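Local coordinates for YjbQ family protein (Sulfolobus tokodaii, PDB 1VE0) that is of unknown function but binds zinc and belongs to the UPF0047 (YjbQ) family, here assembled from three copies of the chain, at residues Lys59-Trp64 with Arg113-Glu118; Ile40-Thr45 with Thr126-Ser131; Ile48-Ala53 with Asn95-Pro100. One frame throughout, in Å; residues are numbered along the deposited sequence.

Along the chain the six segments run 40-45, 48-53, 59-64, 95-100, 113-118 and 126-131, so contacts 1 and 3 interleave while contact 2 brackets both. Contact 2 pairs strands 35-41 and 124-133 within the five-stranded antiparallel sheet. Contact 3 sets strand 96-102 of that sheet against strand 46-51 of the three-stranded sheet, and contact 1 lays helix 55-68 on that three-stranded sheet, which abuts the five-stranded one. The centres of contacts 1 and 3, 2 and 3, and 1 and 2 lie about 11, 12 and 16 Å apart. Contacts 1 and 3 touch the second subunit, contacts 2 and 3 the third; together the three join both sheets, the helix and the trimer neighbours.

Contact 1. Residues Lys59-Trp64 with Arg113-Glu118; sequences KDFLNW and RIILLE
Ile115 meets Phe61 through the far end of its longer branch: Ile115 CD1 stands 4.1 Å from Phe61 CE2, obliquely placed to the ring, and the two side chains cross at about a right angle. With CG1 anti to its own carbonyl carbon (chi1 -61°), Ile115 sends this branch toward the helix. Two residues on, Leu117 points to the same side of the strand and splits its fork against the base of Phe61, with CD2 3.9 Å and CD1 4.2 Å from Phe61 CB. The same CD2 also reaches Leu62 CD2, at 4.1 Å. Helix 55-68 thus lies on one face of the three-stranded antiparallel sheet, over its central strand 113-118. The short segments cross at -35°; the side chains that meet are all apolar and no hydrogen bond crosses the contact. On another side of this helix, Asp60 takes hydrogen bonds from the backbone of Glu76 and His77 of the second subunit, His77 being a zinc-binding residue. Glu118 contributes its backbone, its carbonyl O lying 3.9 Å from Leu62 CD2. Its carboxylate turns to other partners: OE1 accepts from Asp120 N and OE2 forms a salt bridge with Arg125.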
loop_
_atom_site.group_PDB
_atom_site.type_symbol
_atom_site.label_atom_id
_atom_site.label_comp_id
_atom_site.label_asym_id
_atom_site.label_seq_id
_atom_site.Cartn_x
_atom_site.Cartn_y
_atom_site.Cartn_z
ATOM N N LYS A 59 -6.655 17.986 7.121
ATOM C CA LYS A 59 -8.087 18.063 6.855
ATOM C C LYS A 59 -8.358 17.505 5.447
ATOM O O LYS A 59 -9.297 16.737 5.242
ATOM C CB LYS A 59 -8.582 19.513 6.915
ATOM C CG LYS A 59 -8.586 20.162 8.290
ATOM C CD LYS A 59 -9.205 21.549 8.173
ATOM C CE LYS A 59 -9.316 22.269 9.504
ATOM N NZ LYS A 59 -8.014 22.806 9.971
ATOM N N ASP A 60 -7.532 17.914 4.483
ATOM C CA ASP A 60 -7.652 17.465 3.092
ATOM C C ASP A 60 -7.724 15.936 2.934
ATOM O O ASP A 60 -8.530 15.432 2.148
ATOM C CB ASP A 60 -6.461 17.976 2.266
ATOM C CG ASP A 60 -6.482 19.485 2.059
ATOM O OD1 ASP A 60 -5.393 20.067 1.827
ATOM O OD2 ASP A 60 -7.579 20.086 2.115
ATOM N N PHE A 61 -6.881 15.197 3.657
ATOM C CA PHE A 61 -6.898 13.739 3.527
ATOM C C PHE A 61 -8.298 13.200 3.807
ATOM O O PHE A 61 -8.800 12.345 3.078
ATOM C CB PHE A 61 -5.906 13.060 4.496
ATOM C CG PHE A 61 -4.464 13.393 4.238
ATOM C CD1 PHE A 61 -3.929 13.310 2.951
ATOM C CD2 PHE A 61 -3.643 13.822 5.280
ATOM C CE1 PHE A 61 -2.599 13.655 2.704
ATOM C CE2 PHE A 61 -2.314 14.169 5.041
ATOM C CZ PHE A 61 -1.790 14.086 3.746
ATOM N N LEU A 62 -8.914 13.712 4.869
ATOM C CA LEU A 62 -10.247 13.296 5.280
ATOM C C LEU A 62 -11.322 13.779 4.314
ATOM O O LEU A 62 -12.180 13.003 3.898
ATOM C CB LEU A 62 -10.537 13.816 6.689
ATOM C CG LEU A 62 -9.473 13.385 7.701
ATOM C CD1 LEU A 62 -9.760 14.026 9.050
ATOM C CD2 LEU A 62 -9.465 11.864 7.799
ATOM N N ASN A 63 -11.271 15.054 3.947
ATOM C CA ASN A 63 -12.259 15.594 3.021
ATOM C C ASN A 63 -12.206 14.955 1.639
ATOM O O ASN A 63 -13.239 14.771 0.992
ATOM C CB ASN A 63 -12.114 17.116 2.906
ATOM C CG ASN A 63 -12.493 17.822 4.188
ATOM O OD1 ASN A 63 -13.416 17.395 4.887
ATOM N ND2 ASN A 63 -11.799 18.915 4.500
ATOM N N TRP A 64 -11.014 14.609 1.169
ATOM C CA TRP A 64 -10.933 13.976 -0.137
ATOM C C TRP A 64 -11.313 12.511 -0.040
ATOM O O TRP A 64 -11.830 11.929 -0.991
ATOM C CB TRP A 64 -9.548 14.169 -0.748
ATOM C CG TRP A 64 -9.475 15.501 -1.396
ATOM C CD1 TRP A 64 -9.148 16.689 -0.806
ATOM C CD2 TRP A 64 -9.915 15.819 -2.721
ATOM N NE1 TRP A 64 -9.367 17.732 -1.683
ATOM C CE2 TRP A 64 -9.839 17.223 -2.864
ATOM C CE3 TRP A 64 -10.372 15.051 -3.802
ATOM C CZ2 TRP A 64 -10.206 17.875 -4.042
ATOM C CZ3 TRP A 64 -10.736 15.701 -4.976
ATOM C CH2 TRP A 64 -10.652 17.099 -5.085
ATOM N N ARG A 113 5.638 12.205 7.956
ATOM C CA ARG A 113 5.157 11.894 9.289
ATOM C C ARG A 113 4.292 10.641 9.113
ATOM O O ARG A 113 3.781 10.375 8.031
ATOM C CB ARG A 113 4.311 13.045 9.842
ATOM C CG ARG A 113 5.068 14.392 9.940
ATOM C CD ARG A 113 6.202 14.341 10.944
ATOM N NE ARG A 113 5.714 14.284 12.319
ATOM C CZ ARG A 113 6.497 14.296 13.397
ATOM N NH1 ARG A 113 5.959 14.240 14.608
ATOM N NH2 ARG A 113 7.822 14.363 13.270
ATOM N N ILE A 114 4.160 9.862 10.168
ATOM C CA ILE A 114 3.353 8.654 10.126
ATOM C C ILE A 114 1.988 9.121 10.605
ATOM O O ILE A 114 1.859 9.654 11.698
ATOM C CB ILE A 114 3.944 7.594 11.054
ATOM C CG1 ILE A 114 5.387 7.301 10.608
ATOM C CG2 ILE A 114 3.081 6.312 11.008
ATOM C CD1 ILE A 114 6.144 6.354 11.514
ATOM N N ILE A 115 0.974 8.934 9.773
ATOM C CA ILE A 115 -0.362 9.404 10.112
ATOM C C ILE A 115 -1.445 8.333 10.153
ATOM O O ILE A 115 -1.529 7.495 9.253
ATOM C CB ILE A 115 -0.793 10.483 9.087
ATOM C CG1 ILE A 115 0.180 11.666 9.151
ATOM C CG2 ILE A 115 -2.230 10.916 9.345
ATOM C CD1 ILE A 115 0.152 12.551 7.928
ATOM N N LEU A 116 -2.275 8.358 11.198
ATOM C CA LEU A 116 -3.396 7.415 11.269
ATOM C C LEU A 116 -4.632 8.162 10.758
ATOM O O LEU A 116 -4.921 9.258 11.216
ATOM C CB LEU A 116 -3.643 6.936 12.705
ATOM C CG LEU A 116 -4.998 6.246 12.969
ATOM C CD1 LEU A 116 -5.103 4.955 12.182
ATOM C CD2 LEU A 116 -5.136 5.958 14.448
ATOM N N LEU A 117 -5.344 7.577 9.795
ATOM C CA LEU A 117 -6.549 8.192 9.242
ATOM C C LEU A 117 -7.732 7.372 9.739
ATOM O O LEU A 117 -7.776 6.155 9.559
ATOM C CB LEU A 117 -6.517 8.216 7.700
ATOM C CG LEU A 117 -5.465 9.114 7.012
ATOM C CD1 LEU A 117 -5.655 9.033 5.487
ATOM C CD2 LEU A 117 -5.617 10.577 7.474
ATOM N N GLU A 118 -8.671 8.056 10.380
ATOM C CA GLU A 118 -9.862 7.446 10.968
ATOM C C GLU A 118 -11.082 7.807 10.128
ATOM O O GLU A 118 -11.271 8.967 9.770
ATOM C CB GLU A 118 -10.011 7.980 12.401
ATOM C CG GLU A 118 -11.313 7.661 13.124
ATOM C CD GLU A 118 -11.485 6.193 13.419
ATOM O OE1 GLU A 118 -11.882 5.454 12.491
ATOM O OE2 GLU A 118 -11.214 5.777 14.575
#

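Contact 2. Residues Ile40-Thr45 with Thr126-Ser131; sequences IVKHTT and TVLVKS. With SO4 (sulfate ion), chain B.
His43 CG lies anti to the carbonyl carbon (chi1 -63°), which sets the ring between Thr126 and a sulfate probably from the crystallisation liquor. NE2 accepts the backbone N-H of Thr126 at 2.9 Å, a nearly straight bond (169°) lying in the ring plane. The other nitrogen, ND1, donates to sulfate O1 at 3.1 Å; this double hold fixes the ring's rotation. Beyond it the chain curls round the anion: Thr44 N donates to both O2 and O4, and Thr45 OG1 reaches O2 at 2.9 Å. Arg123 and Arg125 also donate to the sulfate. Behind the histidine the segments become paired strands, Ile40 and Leu128 forming an antiparallel hydrogen-bonded pair with Ile40 N 2.7 Å from Leu128 O and Leu128 N bonded back to Ile40 O. Val41 and Val127 meet on one face of this sheet, CG1 against CG2 at 4.0 Å. The opposite face carries Ile40 and Leu128, and there the extended chain of Lys42 lays its CE 3.9 Å from Leu128 CD2 on the way to Asp107 of the third subunit. Where direct pairing ends, a water accepts from Lys42 N and donates to Thr126 O. A histidine, two threonines and two arginines at the frayed end of an antiparallel strand pair thus form an anion-binding pocket near the zinc ligand His87, whose side chain is about 8 Å from that of His43.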
loop_
_atom_site.group_PDB
_atom_site.type_symbol
_atom_site.label_atom_id
_atom_site.label_comp_id
_atom_site.label_asym_id
_atom_site.label_seq_id
_atom_site.Cartn_x
_atom_site.Cartn_y
_atom_site.Cartn_z
ATOM N N ILE A 40 1.366 -1.137 11.475
ATOM C CA ILE A 40 0.146 -1.869 11.148
ATOM C C ILE A 40 -1.042 -1.661 12.071
ATOM O O ILE A 40 -0.875 -1.546 13.279
ATOM C CB ILE A 40 0.467 -3.400 11.174
ATOM C CG1 ILE A 40 1.552 -3.719 10.151
ATOM C CG2 ILE A 40 -0.802 -4.244 10.946
ATOM C CD1 ILE A 40 2.389 -4.918 10.543
ATOM N N VAL A 41 -2.247 -1.595 11.513
ATOM C CA VAL A 41 -3.414 -1.552 12.391
ATOM C C VAL A 41 -4.158 -2.835 12.067
ATOM O O VAL A 41 -4.230 -3.239 10.905
ATOM C CB VAL A 41 -4.354 -0.339 12.162
ATOM C CG1 VAL A 41 -3.689 0.927 12.691
ATOM C CG2 VAL A 41 -4.746 -0.218 10.671
ATOM N N LYS A 42 -4.676 -3.502 13.087
ATOM C CA LYS A 42 -5.422 -4.726 12.853
ATOM C C LYS A 42 -6.891 -4.356 12.734
ATOM O O LYS A 42 -7.773 -5.176 12.992
ATOM C CB LYS A 42 -5.221 -5.715 14.002
ATOM C CG LYS A 42 -3.779 -6.128 14.234
ATOM C CD LYS A 42 -3.705 -7.102 15.404
ATOM C CE LYS A 42 -2.294 -7.311 15.888
ATOM N NZ LYS A 42 -2.276 -8.245 17.060
ATOM N N HIS A 43 -7.138 -3.112 12.331
ATOM C CA HIS A 43 -8.491 -2.587 12.154
ATOM C C HIS A 43 -8.859 -2.602 10.673
ATOM O O HIS A 43 -7.976 -2.647 9.818
ATOM C CB HIS A 43 -8.556 -1.150 12.663
ATOM C CG HIS A 43 -8.286 -1.018 14.124
ATOM N ND1 HIS A 43 -9.073 -1.621 15.081
ATOM C CD2 HIS A 43 -7.333 -0.328 14.798
ATOM C CE1 HIS A 43 -8.619 -1.308 16.284
ATOM N NE2 HIS A 43 -7.563 -0.525 16.139
ATOM N N THR A 44 -10.154 -2.539 10.371
ATOM C CA THR A 44 -10.593 -2.544 8.985
ATOM C C THR A 44 -11.217 -1.221 8.579
ATOM O O THR A 44 -11.583 -1.044 7.424
ATOM C CB THR A 44 -11.641 -3.652 8.714
ATOM O OG1 THR A 44 -12.802 -3.406 9.512
ATOM C CG2 THR A 44 -11.087 -5.024 9.049
ATOM N N THR A 45 -11.363 -0.290 9.518
ATOM C CA THR A 45 -11.988 0.985 9.169
ATOM C C THR A 45 -11.150 2.221 9.407
ATOM O O THR A 45 -11.671 3.334 9.463
ATOM C CB THR A 45 -13.338 1.170 9.881
ATOM O OG1 THR A 45 -13.171 0.918 11.277
ATOM C CG2 THR A 45 -14.386 0.227 9.288
ATOM N N THR A 126 -5.768 0.772 17.989
ATOM C CA THR A 126 -4.502 0.178 18.372
ATOM C C THR A 126 -3.569 0.118 17.171
ATOM O O THR A 126 -3.981 -0.275 16.079
ATOM C CB THR A 126 -4.706 -1.242 18.898
ATOM O OG1 THR A 126 -5.543 -1.197 20.058
ATOM C CG2 THR A 126 -3.364 -1.877 19.260
ATOM N N VAL A 127 -2.321 0.517 17.375
ATOM C CA VAL A 127 -1.329 0.463 16.310
ATOM C C VAL A 127 -0.236 -0.530 16.675
ATOM O O VAL A 127 0.325 -0.477 17.770
ATOM C CB VAL A 127 -0.660 1.840 16.068
ATOM C CG1 VAL A 127 0.425 1.713 14.986
ATOM C CG2 VAL A 127 -1.703 2.857 15.640
ATOM N N LEU A 128 0.045 -1.465 15.779
ATOM C CA LEU A 128 1.128 -2.414 16.019
ATOM C C LEU A 128 2.352 -2.001 15.194
ATOM O O LEU A 128 2.242 -1.745 13.984
ATOM C CB LEU A 128 0.708 -3.833 15.610
ATOM C CG LEU A 128 1.838 -4.844 15.388
ATOM C CD1 LEU A 128 2.546 -5.177 16.708
ATOM C CD2 LEU A 128 1.255 -6.103 14.757
ATOM N N VAL A 129 3.505 -1.898 15.848
ATOM C CA VAL A 129 4.739 -1.581 15.145
ATOM C C VAL A 129 5.595 -2.838 15.268
ATOM O O VAL A 129 6.069 -3.204 16.352
ATOM C CB VAL A 129 5.489 -0.379 15.756
ATOM C CG1 VAL A 129 6.747 -0.092 14.921
ATOM C CG2 VAL A 129 4.574 0.861 15.781
ATOM N N LYS A 130 5.759 -3.517 14.146
ATOM C CA LYS A 130 6.520 -4.748 14.092
ATOM C C LYS A 130 7.784 -4.420 13.323
ATOM O O LYS A 130 7.736 -4.194 12.110
ATOM C CB LYS A 130 5.701 -5.812 13.354
ATOM C CG LYS A 130 6.304 -7.196 13.354
ATOM C CD LYS A 130 5.414 -8.156 14.091
ATOM C CE LYS A 130 5.915 -9.573 13.979
ATOM N NZ LYS A 130 5.236 -10.431 14.972
ATOM N N SER A 131 8.910 -4.382 14.028
ATOM C CA SER A 131 10.178 -4.051 13.396
ATOM C C SER A 131 11.112 -5.239 13.280
ATOM O O SER A 131 11.161 -6.107 14.159
ATOM C CB SER A 131 10.872 -2.932 14.176
ATOM O OG SER A 131 9.994 -1.845 14.363
HETATM S S SO4 B . -12.420 -2.479 13.033
HETATM O O1 SO4 B . -11.824 -2.743 14.362
HETATM O O2 SO4 B . -11.772 -1.315 12.424
HETATM O O3 SO4 B . -13.855 -2.201 13.210
HETATM O O4 SO4 B . -12.224 -3.652 12.157
HETATM O O HOH W 1 -4.445 -2.793 15.674
#

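Contact 3. Residues Ile48-Ala53 with Asn95-Pro100; sequences IIINEA and NSRVVP
Arg97 NH1, part of a guanidinium that lies flat over the carbonyl oxygen of Ile48, is gripped by two other backbone oxygens: Ser96 O, 2.8 Å away and close to the guanidinium plane, and Ile93 O. The two antiparallel sheets of the chain come close together here, strand 46-51, within this chain an outer strand of the three-stranded sheet, facing strand 96-102 of the five-stranded one. The short strand segments approach to 5.8 Å at an angle of 40°, and no direct hydrogen bond links them. Arg97 fills the space between them. The bend at chi2 (-66°) brings its chain back, and chi4 (-81°) turns the guanidinium face to the Ile48 carbonyl, with Ile48 O standing 3.3 Å above the centre of the Arg97 plane. The contact is made by the face of the group, not by an N-H, so any attraction here is probably electrostatic. The outer N-H groups are engaged in other directions, NH2 donating to Ala91 O of the second subunit. The aliphatic part of Arg97 is packed by the isoleucines before and after Ile49. Ile48 CG2 touches Arg97 CG at 3.7 Å, and Ile50 lays CG1 and CD1 against Arg97 CB, the isoleucine and arginine chains running alongside one another but pointing opposite ways. Ile50 CD1 also meets Val99 CG2 at 3.9 Å, extending the apolar seam. Farther along, Asn51 OD1 accepts Glu52 N as well as His87 ND1 of the second subunit; His87 is a zinc ligand here, and Glu52 is a zinc-binding residue, though no zinc is bound to it in this chain. In place of a direct polar link, a water at the guanidinium edge accepts from Arg97 NE at 2.9 Å and from Ile50 N at 3.0 Å.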
loop_
_atom_site.group_PDB
_atom_site.type_symbol
_atom_site.label_atom_id
_atom_site.label_comp_id
_atom_site.label_asym_id
_atom_site.label_seq_id
_atom_site.Cartn_x
_atom_site.Cartn_y
_atom_site.Cartn_z
ATOM N N ILE A 48 -3.334 3.693 7.538
ATOM C CA ILE A 48 -2.046 4.324 7.837
ATOM C C ILE A 48 -1.453 4.869 6.541
ATOM O O ILE A 48 -1.481 4.196 5.512
ATOM C CB ILE A 48 -1.012 3.296 8.432
ATOM C CG1 ILE A 48 -1.489 2.758 9.793
ATOM C CG2 ILE A 48 0.365 3.946 8.576
ATOM C CD1 ILE A 48 -1.575 3.804 10.911
ATOM N N ILE A 49 -0.948 6.097 6.586
ATOM C CA ILE A 49 -0.307 6.709 5.428
ATOM C C ILE A 49 0.942 7.381 5.962
ATOM O O ILE A 49 1.034 7.619 7.169
ATOM C CB ILE A 49 -1.152 7.845 4.759
ATOM C CG1 ILE A 49 -1.326 9.022 5.734
ATOM C CG2 ILE A 49 -2.509 7.322 4.304
ATOM C CD1 ILE A 49 -2.039 10.221 5.128
ATOM N N ILE A 50 1.908 7.638 5.079
ATOM C CA ILE A 50 3.126 8.359 5.447
ATOM C C ILE A 50 3.073 9.623 4.595
ATOM O O ILE A 50 3.211 9.550 3.376
ATOM C CB ILE A 50 4.433 7.615 5.070
ATOM C CG1 ILE A 50 4.439 6.199 5.638
ATOM C CG2 ILE A 50 5.653 8.399 5.605
ATOM C CD1 ILE A 50 4.247 6.128 7.138
ATOM N N ASN A 51 2.854 10.777 5.221
ATOM C CA ASN A 51 2.807 12.013 4.461
ATOM C C ASN A 51 3.029 13.254 5.323
ATOM O O ASN A 51 3.469 13.147 6.459
ATOM C CB ASN A 51 1.484 12.100 3.696
ATOM C CG ASN A 51 1.657 12.734 2.329
ATOM O OD1 ASN A 51 1.633 13.955 2.196
ATOM N ND2 ASN A 51 1.864 11.903 1.305
ATOM N N GLU A 52 2.724 14.434 4.795
ATOM C CA GLU A 52 2.965 15.649 5.570
ATOM C C GLU A 52 1.804 15.966 6.503
ATOM O O GLU A 52 0.642 15.962 6.096
ATOM C CB GLU A 52 3.248 16.834 4.636
ATOM C CG GLU A 52 3.669 18.101 5.376
ATOM C CD GLU A 52 3.954 19.278 4.453
ATOM O OE1 GLU A 52 4.154 20.398 4.967
ATOM O OE2 GLU A 52 3.986 19.088 3.219
ATOM N N ALA A 53 2.121 16.232 7.762
ATOM C CA ALA A 53 1.088 16.528 8.736
ATOM C C ALA A 53 0.819 18.027 8.853
ATOM O O ALA A 53 0.631 18.543 9.954
ATOM C CB ALA A 53 1.477 15.962 10.091
ATOM N N ASN A 95 -3.806 -0.921 5.349
ATOM C CA ASN A 95 -3.763 -0.900 6.808
ATOM C C ASN A 95 -2.348 -0.868 7.353
ATOM O O ASN A 95 -2.148 -1.021 8.555
ATOM C CB ASN A 95 -4.482 -2.121 7.367
ATOM C CG ASN A 95 -3.761 -3.401 7.040
ATOM O OD1 ASN A 95 -3.457 -3.677 5.879
ATOM N ND2 ASN A 95 -3.469 -4.195 8.069
ATOM N N SER A 96 -1.366 -0.682 6.475
ATOM C CA SER A 96 0.011 -0.617 6.919
ATOM C C SER A 96 0.871 0.213 5.982
ATOM O O SER A 96 0.492 0.482 4.841
ATOM C CB SER A 96 0.626 -2.023 7.020
ATOM O OG SER A 96 0.783 -2.609 5.731
ATOM N N ARG A 97 2.028 0.611 6.496
ATOM C CA ARG A 97 3.024 1.374 5.755
ATOM C C ARG A 97 4.376 0.959 6.336
ATOM O O ARG A 97 4.457 0.586 7.508
ATOM C CB ARG A 97 2.822 2.886 5.951
ATOM C CG ARG A 97 1.674 3.474 5.138
ATOM C CD ARG A 97 1.988 3.400 3.651
ATOM N NE ARG A 97 0.974 4.070 2.840
ATOM C CZ ARG A 97 -0.193 3.530 2.499
ATOM N NH1 ARG A 97 -0.509 2.301 2.906
ATOM N NH2 ARG A 97 -1.031 4.205 1.714
ATOM N N VAL A 98 5.426 1.005 5.523
ATOM C CA VAL A 98 6.747 0.655 6.016
ATOM C C VAL A 98 7.581 1.915 6.181
ATOM O O VAL A 98 7.437 2.874 5.423
ATOM C CB VAL A 98 7.483 -0.306 5.062
ATOM C CG1 VAL A 98 6.717 -1.612 4.951
ATOM C CG2 VAL A 98 7.623 0.320 3.704
ATOM N N VAL A 99 8.433 1.923 7.198
ATOM C CA VAL A 99 9.311 3.058 7.432
ATOM C C VAL A 99 10.673 2.446 7.710
ATOM O O VAL A 99 10.804 1.544 8.531
ATOM C CB VAL A 99 8.858 3.920 8.640
ATOM C CG1 VAL A 99 9.773 5.131 8.785
ATOM C CG2 VAL A 99 7.433 4.392 8.436
ATOM N N PRO A 100 11.701 2.884 6.975
ATOM C CA PRO A 100 13.012 2.292 7.246
ATOM C C PRO A 100 13.559 2.837 8.558
ATOM O O PRO A 100 13.190 3.927 8.984
ATOM C CB PRO A 100 13.850 2.717 6.044
ATOM C CG PRO A 100 13.221 4.053 5.649
ATOM C CD PRO A 100 11.734 3.804 5.823
HETATM O O HOH W 2 1.659 6.809 2.255
#